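Short-chain-enoyl-CoA hydratase (Clostridium acetobutylicum, PDB 5Z7R) catalyses the reversible hydration of crotonyl-CoA in butanoate metabolism, also accepting hexenoyl-CoA but not higher analogues. Local coordinates at residues L3-L8 / I19-A24; A27-T32 / G65-E70. All coordinates share one frame; numbering follows the deposited sequence.

Contact 1: residues L3-L8 / I19-A24; sequences LNNVIL and INRPKA
N5 and N20 meet where the first β-hairpin comes apart at its open end, and a single backbone bond marks the place: N20 N donates to N5 O at 2.7 Å, with a fairly straight N-H...O angle of 165°. One residue further into the hairpin, V6 and I19 form an antiparallel non-hydrogen-bonded pair. Their side chains leave on the same face of the sheet, where V6 rests on V39 and I19 on M36 of helix 30-45.

Beyond this backbone link, two side-chain pairs carry the contact. The side chain of N20 has its CG anti to the backbone N (chi1 -179°), which directs the amide at I7; there N20 ND2 lies close to the terminal methyl, I7 CD1, at 3.2 Å. Here a polar group packs against the end of an aliphatic branch. In the other pair the side chains of N5 and R21 cross obliquely. The aliphatic part of the arginine makes the touch, with R21 CD 3.6 Å from N5 CG, and the amide and guanidinium planes are inclined by 29°. The chain turns after R21, A24 N bonding to R21 O, and the bend at chi3 folds the guanidinium back so that A24 CB lies over one of its faces, displaced from the middle of the group. The charged end is held by A27, whose O accepts from R21 NH1, and has a long, weak ion pair with D67. On the opposing segment, N5 N is fixed by E35 of helix 30-45. The arrangement is that of an antiparallel β-hairpin opening into the Asn-Arg-Pro loop that follows the second strand in the crotonase fold.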
ATOM      1  N   LEU A   3      19.154  20.061 -30.177  1.00 68.17           N
ATOM      2  CA  LEU A   3      17.792  19.506 -30.230  1.00 62.02           C
ATOM      3  C   LEU A   3      17.126  19.737 -31.558  1.00 57.45           C
ATOM      4  O   LEU A   3      17.059  20.878 -31.993  1.00 58.51           O
ATOM      5  CB  LEU A   3      16.936  20.203 -29.172  1.00 58.99           C
ATOM      6  CG  LEU A   3      17.484  20.222 -27.752  1.00 54.97           C
ATOM      7  CD1 LEU A   3      16.629  21.118 -26.875  1.00 57.99           C
ATOM      8  CD2 LEU A   3      17.536  18.810 -27.218  1.00 56.78           C
ATOM      9  N   ASN A   4      16.608  18.694 -32.203  1.00 54.33           N
ATOM     10  CA  ASN A   4      15.846  18.932 -33.432  1.00 59.35           C
ATOM     11  C   ASN A   4      14.489  18.228 -33.526  1.00 60.80           C
ATOM     12  O   ASN A   4      13.914  18.112 -34.606  1.00 59.84           O
ATOM     13  CB  ASN A   4      16.720  18.711 -34.681  1.00 61.93           C
ATOM     14  CG  ASN A   4      17.354  17.337 -34.725  1.00 61.83           C
ATOM     15  OD1 ASN A   4      18.559  17.178 -34.507  1.00 58.77           O
ATOM     16  ND2 ASN A   4      16.548  16.336 -35.026  1.00 59.79           N
ATOM     17  N   ASN A   5      13.971  17.783 -32.380  1.00 61.29           N
ATOM     18  CA  ASN A   5      12.558  17.366 -32.242  1.00 52.16           C
ATOM     19  C   ASN A   5      11.791  18.204 -31.180  1.00 44.15           C
ATOM     20  O   ASN A   5      10.552  18.211 -31.144  1.00 37.32           O
ATOM     21  CB  ASN A   5      12.472  15.856 -31.917  1.00 55.03           C
ATOM     22  CG  ASN A   5      12.780  14.961 -33.112  1.00 55.47           C
ATOM     23  OD1 ASN A   5      12.794  15.403 -34.250  1.00 58.90           O
ATOM     24  ND2 ASN A   5      13.005  13.685 -32.848  1.00 59.95           N
ATOM     25  N   VAL A   6      12.538  18.947 -30.364  1.00 41.71           N
ATOM     26  CA  VAL A   6      12.008  19.646 -29.200  1.00 40.88           C
ATOM     27  C   VAL A   6      12.581  21.044 -29.025  1.00 41.00           C
ATOM     28  O   VAL A   6      13.782  21.203 -28.875  1.00 50.26           O
ATOM     29  CB  VAL A   6      12.371  18.860 -27.928  1.00 41.01           C
ATOM     30  CG1 VAL A   6      11.767  19.515 -26.675  1.00 38.13           C
ATOM     31  CG2 VAL A   6      11.931  17.410 -28.107  1.00 41.07           C
ATOM     32  N   ILE A   7      11.719  22.045 -28.981  1.00 39.41           N
ATOM     33  CA  ILE A   7      12.149  23.401 -28.741  1.00 41.21           C
ATOM     34  C   ILE A   7      12.013  23.742 -27.265  1.00 39.82           C
ATOM     35  O   ILE A   7      11.031  23.369 -26.644  1.00 43.23           O
ATOM     36  CB  ILE A   7      11.289  24.385 -29.560  1.00 41.83           C
ATOM     37  CG1 ILE A   7      11.310  24.005 -31.042  1.00 42.39           C
ATOM     38  CG2 ILE A   7      11.807  25.800 -29.367  1.00 44.82           C
ATOM     39  CD1 ILE A   7      10.221  24.657 -31.863  1.00 43.31           C
ATOM     40  N   LEU A   8      12.964  24.479 -26.711  1.00 37.78           N
ATOM     41  CA  LEU A   8      12.855  24.931 -25.336  1.00 39.15           C
ATOM     42  C   LEU A   8      13.077  26.432 -25.175  1.00 42.31           C
ATOM     43  O   LEU A   8      14.150  26.921 -25.532  1.00 43.16           O
ATOM     44  CB  LEU A   8      13.875  24.205 -24.471  1.00 41.10           C
ATOM     45  CG  LEU A   8      13.999  24.751 -23.032  1.00 43.76           C
ATOM     46  CD1 LEU A   8      12.771  24.412 -22.189  1.00 43.89           C
ATOM     47  CD2 LEU A   8      15.246  24.222 -22.347  1.00 44.49           C
ATOM     48  N   ILE A  19       6.985  20.081 -28.526  1.00 33.99           N
ATOM     49  CA  ILE A  19       7.425  19.005 -29.387  1.00 39.69           C
ATOM     50  C   ILE A  19       7.084  19.408 -30.805  1.00 42.35           C
ATOM     51  O   ILE A  19       5.948  19.786 -31.089  1.00 37.74           O
ATOM     52  CB  ILE A  19       6.780  17.671 -29.039  1.00 40.86           C
ATOM     53  CG1 ILE A  19       7.377  17.171 -27.724  1.00 43.26           C
ATOM     54  CG2 ILE A  19       7.032  16.670 -30.161  1.00 41.90           C
ATOM     55  CD1 ILE A  19       6.411  16.379 -26.889  1.00 43.77           C
ATOM     56  N   ASN A  20       8.085  19.293 -31.680  1.00 46.54           N
ATOM     57  CA  ASN A  20       8.045  19.883 -33.007  1.00 45.84           C
ATOM     58  C   ASN A  20       8.488  18.898 -34.083  1.00 43.60           C
ATOM     59  O   ASN A  20       9.616  18.963 -34.540  1.00 48.86           O
ATOM     60  CB  ASN A  20       8.929  21.133 -32.982  1.00 47.05           C
ATOM     61  CG  ASN A  20       8.974  21.871 -34.311  1.00 51.46           C
ATOM     62  OD1 ASN A  20       8.131  21.682 -35.204  1.00 52.95           O
ATOM     63  ND2 ASN A  20       9.975  22.724 -34.447  1.00 49.55           N
ATOM     64  N   ARG A  21       7.610  17.961 -34.444  1.00 42.41           N
ATOM     65  CA  ARG A  21       7.791  17.106 -35.631  1.00 42.13           C
ATOM     66  C   ARG A  21       6.548  17.226 -36.491  1.00 42.81           C
ATOM     67  O   ARG A  21       5.789  16.262 -36.624  1.00 37.43           O
ATOM     68  CB  ARG A  21       8.056  15.645 -35.280  1.00 43.17           C
ATOM     69  CG  ARG A  21       9.420  15.374 -34.641  1.00 42.06           C
ATOM     70  CD  ARG A  21       9.563  13.884 -34.311  1.00 43.84           C
ATOM     71  NE  ARG A  21       9.444  12.995 -35.484  1.00 45.12           N
ATOM     72  CZ  ARG A  21       9.049  11.714 -35.457  1.00 47.45           C
ATOM     73  NH1 ARG A  21       8.683  11.133 -34.314  1.00 48.66           N
ATOM     74  NH2 ARG A  21       8.997  11.000 -36.586  1.00 46.86           N
ATOM     75  N   PRO A  22       6.366  18.417 -37.110  1.00 50.69           N
ATOM     76  CA  PRO A  22       5.147  18.847 -37.803  1.00 54.42           C
ATOM     77  C   PRO A  22       4.643  17.827 -38.784  1.00 54.74           C
ATOM     78  O   PRO A  22       3.444  17.553 -38.817  1.00 52.11           O
ATOM     79  CB  PRO A  22       5.591  20.110 -38.551  1.00 55.75           C
ATOM     80  CG  PRO A  22       6.683  20.671 -37.706  1.00 56.96           C
ATOM     81  CD  PRO A  22       7.419  19.455 -37.200  1.00 54.03           C
ATOM     82  N   LYS A  23       5.562  17.256 -39.554  1.00 56.64           N
ATOM     83  CA  LYS A  23       5.209  16.263 -40.554  1.00 56.85           C
ATOM     84  C   LYS A  23       4.865  14.911 -39.937  1.00 52.70           C
ATOM     85  O   LYS A  23       4.141  14.119 -40.545  1.00 52.97           O
ATOM     86  CB  LYS A  23       6.339  16.141 -41.569  1.00 62.94           C
ATOM     87  CG  LYS A  23       6.501  17.425 -42.383  1.00 70.41           C
ATOM     88  CD  LYS A  23       7.843  17.530 -43.096  1.00 75.03           C
ATOM     89  CE  LYS A  23       8.128  18.972 -43.508  1.00 79.86           C
ATOM     90  NZ  LYS A  23       9.576  19.168 -43.788  1.00 83.27           N
ATOM     91  N   ALA A  24       5.372  14.644 -38.732  1.00 48.42           N
ATOM     92  CA  ALA A  24       5.072  13.392 -38.036  1.00 46.55           C
ATOM     93  C   ALA A  24       3.928  13.560 -37.030  1.00 45.81           C
ATOM     94  O   ALA A  24       3.622  12.638 -36.276  1.00 42.55           O
ATOM     95  CB  ALA A  24       6.313  12.853 -37.344  1.00 44.51           C
TER

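Contact 2: residues A27-T32 / G65-E70; sequences ALNSDT and GADISE
L28 exchanges two backbone hydrogen bonds with the chain beside it: L28 N donates to G65 O at 2.9 Å, almost straight at 174°, and D67 N returns a bond to L28 O, also 2.9 Å. Together they make a single bridge that straddles A66. E70 adds the side-chain polar grip. Its OE1 receives S30 N at 3.1 Å through the syn lone pair, and S30 OG at 2.9 Å from above the carboxylate plane. A carboxylate at the first turn of helix 30-45 should also be favoured by the helix dipole. The same helix start is N-capped by N29, whose OD1 accepts from T32 N; chi1 of 54° puts CG between the backbone N and the carbonyl carbon, close enough to its own chain for this bond. D67 caps the short, weakly bonded helix that follows, its OD1 taking S69 N through the anti lone pair. In related hydratases the alanine N-H of this Gly-Ala-Asp segment helps form the oxyanion hole, as A66 N probably does here; the side chain of L28 is about 7 Å from that of E114, the probable nucleophile. Packing completes the contact: N29 CB sits 3.9 Å from D67 CB, while L28 CB approaches A66 CB at 4.2 Å. I68 packs on F249 of a second subunit.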
ATOM      1  N   ALA A  27       4.803  13.079 -33.299  1.00 44.77           N
ATOM      2  CA  ALA A  27       4.929  11.729 -32.712  1.00 48.08           C
ATOM      3  C   ALA A  27       6.240  11.519 -31.965  1.00 47.28           C
ATOM      4  O   ALA A  27       7.263  12.190 -32.226  1.00 43.88           O
ATOM      5  CB  ALA A  27       4.750  10.636 -33.749  1.00 47.79           C
ATOM      6  N   LEU A  28       6.175  10.596 -31.009  1.00 47.16           N
ATOM      7  CA  LEU A  28       7.315  10.263 -30.165  1.00 49.71           C
ATOM      8  C   LEU A  28       8.092   9.098 -30.737  1.00 48.85           C
ATOM      9  O   LEU A  28       7.521   8.067 -31.085  1.00 51.63           O
ATOM     10  CB  LEU A  28       6.850   9.871 -28.776  1.00 50.03           C
ATOM     11  CG  LEU A  28       5.996  10.902 -28.069  1.00 48.03           C
ATOM     12  CD1 LEU A  28       5.371  10.278 -26.836  1.00 48.67           C
ATOM     13  CD2 LEU A  28       6.840  12.121 -27.720  1.00 51.14           C
ATOM     14  N   ASN A  29       9.398   9.283 -30.841  1.00 47.17           N
ATOM     15  CA  ASN A  29      10.319   8.198 -31.141  1.00 45.83           C
ATOM     16  C   ASN A  29      11.440   8.315 -30.137  1.00 42.55           C
ATOM     17  O   ASN A  29      11.433   9.258 -29.318  1.00 39.06           O
ATOM     18  CB  ASN A  29      10.833   8.309 -32.573  1.00 45.24           C
ATOM     19  CG  ASN A  29      11.449   9.670 -32.876  1.00 46.04           C
ATOM     20  OD1 ASN A  29      11.851  10.422 -31.973  1.00 45.61           O
ATOM     21  ND2 ASN A  29      11.517   9.994 -34.154  1.00 43.34           N
ATOM     22  N   SER A  30      12.390   7.374 -30.188  1.00 42.77           N
ATOM     23  CA  SER A  30      13.486   7.319 -29.200  1.00 41.32           C
ATOM     24  C   SER A  30      14.284   8.636 -29.114  1.00 42.47           C
ATOM     25  O   SER A  30      14.592   9.099 -27.997  1.00 42.55           O
ATOM     26  CB  SER A  30      14.427   6.151 -29.492  1.00 43.55           C
ATOM     27  OG  SER A  30      13.710   5.028 -29.973  1.00 45.10           O
ATOM     28  N   ASP A  31      14.593   9.253 -30.267  1.00 39.12           N
ATOM     29  CA  ASP A  31      15.366  10.507 -30.254  1.00 40.76           C
ATOM     30  C   ASP A  31      14.577  11.581 -29.522  1.00 38.24           C
ATOM     31  O   ASP A  31      15.157  12.399 -28.794  1.00 38.12           O
ATOM     32  CB  ASP A  31      15.721  11.013 -31.665  1.00 44.61           C
ATOM     33  CG  ASP A  31      16.649  10.079 -32.423  1.00 50.08           C
ATOM     34  OD1 ASP A  31      17.379   9.294 -31.786  1.00 52.12           O
ATOM     35  OD2 ASP A  31      16.645  10.133 -33.673  1.00 54.62           O
ATOM     36  N   THR A  32      13.257  11.582 -29.723  1.00 36.46           N
ATOM     37  CA  THR A  32      12.380  12.563 -29.078  1.00 34.13           C
ATOM     38  C   THR A  32      12.342  12.351 -27.561  1.00 32.64           C
ATOM     39  O   THR A  32      12.543  13.299 -26.777  1.00 33.21           O
ATOM     40  CB  THR A  32      10.960  12.502 -29.655  1.00 35.48           C
ATOM     41  OG1 THR A  32      11.013  12.510 -31.082  1.00 39.31           O
ATOM     42  CG2 THR A  32      10.143  13.676 -29.218  1.00 37.00           C
ATOM     43  N   GLY A  65       0.745   9.869 -31.071  1.00 42.24           N
ATOM     44  CA  GLY A  65       1.334   8.555 -30.962  1.00 41.99           C
ATOM     45  C   GLY A  65       2.839   8.419 -30.890  1.00 41.43           C
ATOM     46  O   GLY A  65       3.552   9.350 -30.593  1.00 38.49           O
ATOM     47  N   ALA A  66       3.301   7.213 -31.165  1.00 42.90           N
ATOM     48  CA  ALA A  66       4.722   6.943 -31.222  1.00 47.20           C
ATOM     49  C   ALA A  66       5.020   6.187 -32.507  1.00 46.37           C
ATOM     50  O   ALA A  66       4.129   5.526 -33.066  1.00 48.46           O
ATOM     51  CB  ALA A  66       5.191   6.175 -29.973  1.00 46.57           C
ATOM     52  N   ASP A  67       6.262   6.318 -32.971  1.00 45.63           N
ATOM     53  CA  ASP A  67       6.742   5.678 -34.204  1.00 44.87           C
ATOM     54  C   ASP A  67       6.667   4.145 -34.112  1.00 43.25           C
ATOM     55  O   ASP A  67       7.402   3.500 -33.356  1.00 42.81           O
ATOM     56  CB  ASP A  67       8.177   6.136 -34.491  1.00 46.81           C
ATOM     57  CG  ASP A  67       8.490   6.222 -35.964  1.00 50.93           C
ATOM     58  OD1 ASP A  67       8.175   5.247 -36.683  1.00 53.43           O
ATOM     59  OD2 ASP A  67       9.069   7.259 -36.392  1.00 49.99           O
ATOM     60  N   ILE A  68       5.769   3.575 -34.898  1.00 44.47           N
ATOM     61  CA  ILE A  68       5.547   2.135 -34.938  1.00 46.14           C
ATOM     62  C   ILE A  68       6.643   1.373 -35.698  1.00 46.81           C
ATOM     63  O   ILE A  68       6.738   0.151 -35.574  1.00 43.92           O
ATOM     64  CB  ILE A  68       4.180   1.837 -35.595  1.00 47.58           C
ATOM     65  CG1 ILE A  68       3.055   2.537 -34.814  1.00 48.69           C
ATOM     66  CG2 ILE A  68       3.923   0.337 -35.708  1.00 46.10           C
ATOM     67  CD1 ILE A  68       3.097   2.288 -33.330  1.00 49.08           C
ATOM     68  N   SER A  69       7.456   2.084 -36.481  1.00 46.99           N
ATOM     69  CA  SER A  69       8.584   1.468 -37.187  1.00 46.31           C
ATOM     70  C   SER A  69       9.648   1.033 -36.221  1.00 44.78           C
ATOM     71  O   SER A  69      10.286   0.001 -36.444  1.00 40.66           O
ATOM     72  CB  SER A  69       9.233   2.434 -38.170  1.00 44.77           C
ATOM     73  OG  SER A  69       8.294   2.849 -39.106  1.00 48.85           O
ATOM     74  N   GLU A  70       9.858   1.816 -35.162  1.00 41.34           N
ATOM     75  CA  GLU A  70      10.887   1.459 -34.219  1.00 46.28           C
ATOM     76  C   GLU A  70      10.450   0.221 -33.468  1.00 48.13           C
ATOM     77  O   GLU A  70      11.289  -0.538 -33.005  1.00 51.65           O
ATOM     78  CB  GLU A  70      11.196   2.592 -33.261  1.00 51.04           C
ATOM     79  CG  GLU A  70      11.739   3.832 -33.942  1.00 57.27           C
ATOM     80  CD  GLU A  70      12.113   4.921 -32.948  1.00 62.77           C
ATOM     81  OE1 GLU A  70      11.544   4.920 -31.823  1.00 62.71           O
ATOM     82  OE2 GLU A  70      12.972   5.777 -33.299  1.00 64.13           O
TER

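From the N terminus, the chain runs through strand 6-11 and returns along strand 14-19, and contact 1 closes this short hairpin loop at its open end. Contact 2 opens only afterwards, so the two are in series, neither crossing nor nesting. Its much longer loop takes in helix 30-45 and strands 51-56 and 63-64 before coming back to the start of that helix. Strand 6-11, at the edge of the sheet within this chain, the head of helix 30-45 and the short helix 68-71 are thereby tied together. The centres lie 12 Å apart, and the loop between strand 14-19 and helix 30-45 leads straight from contact 1 into contact 2, illustrating how successive local closures meet through one connection.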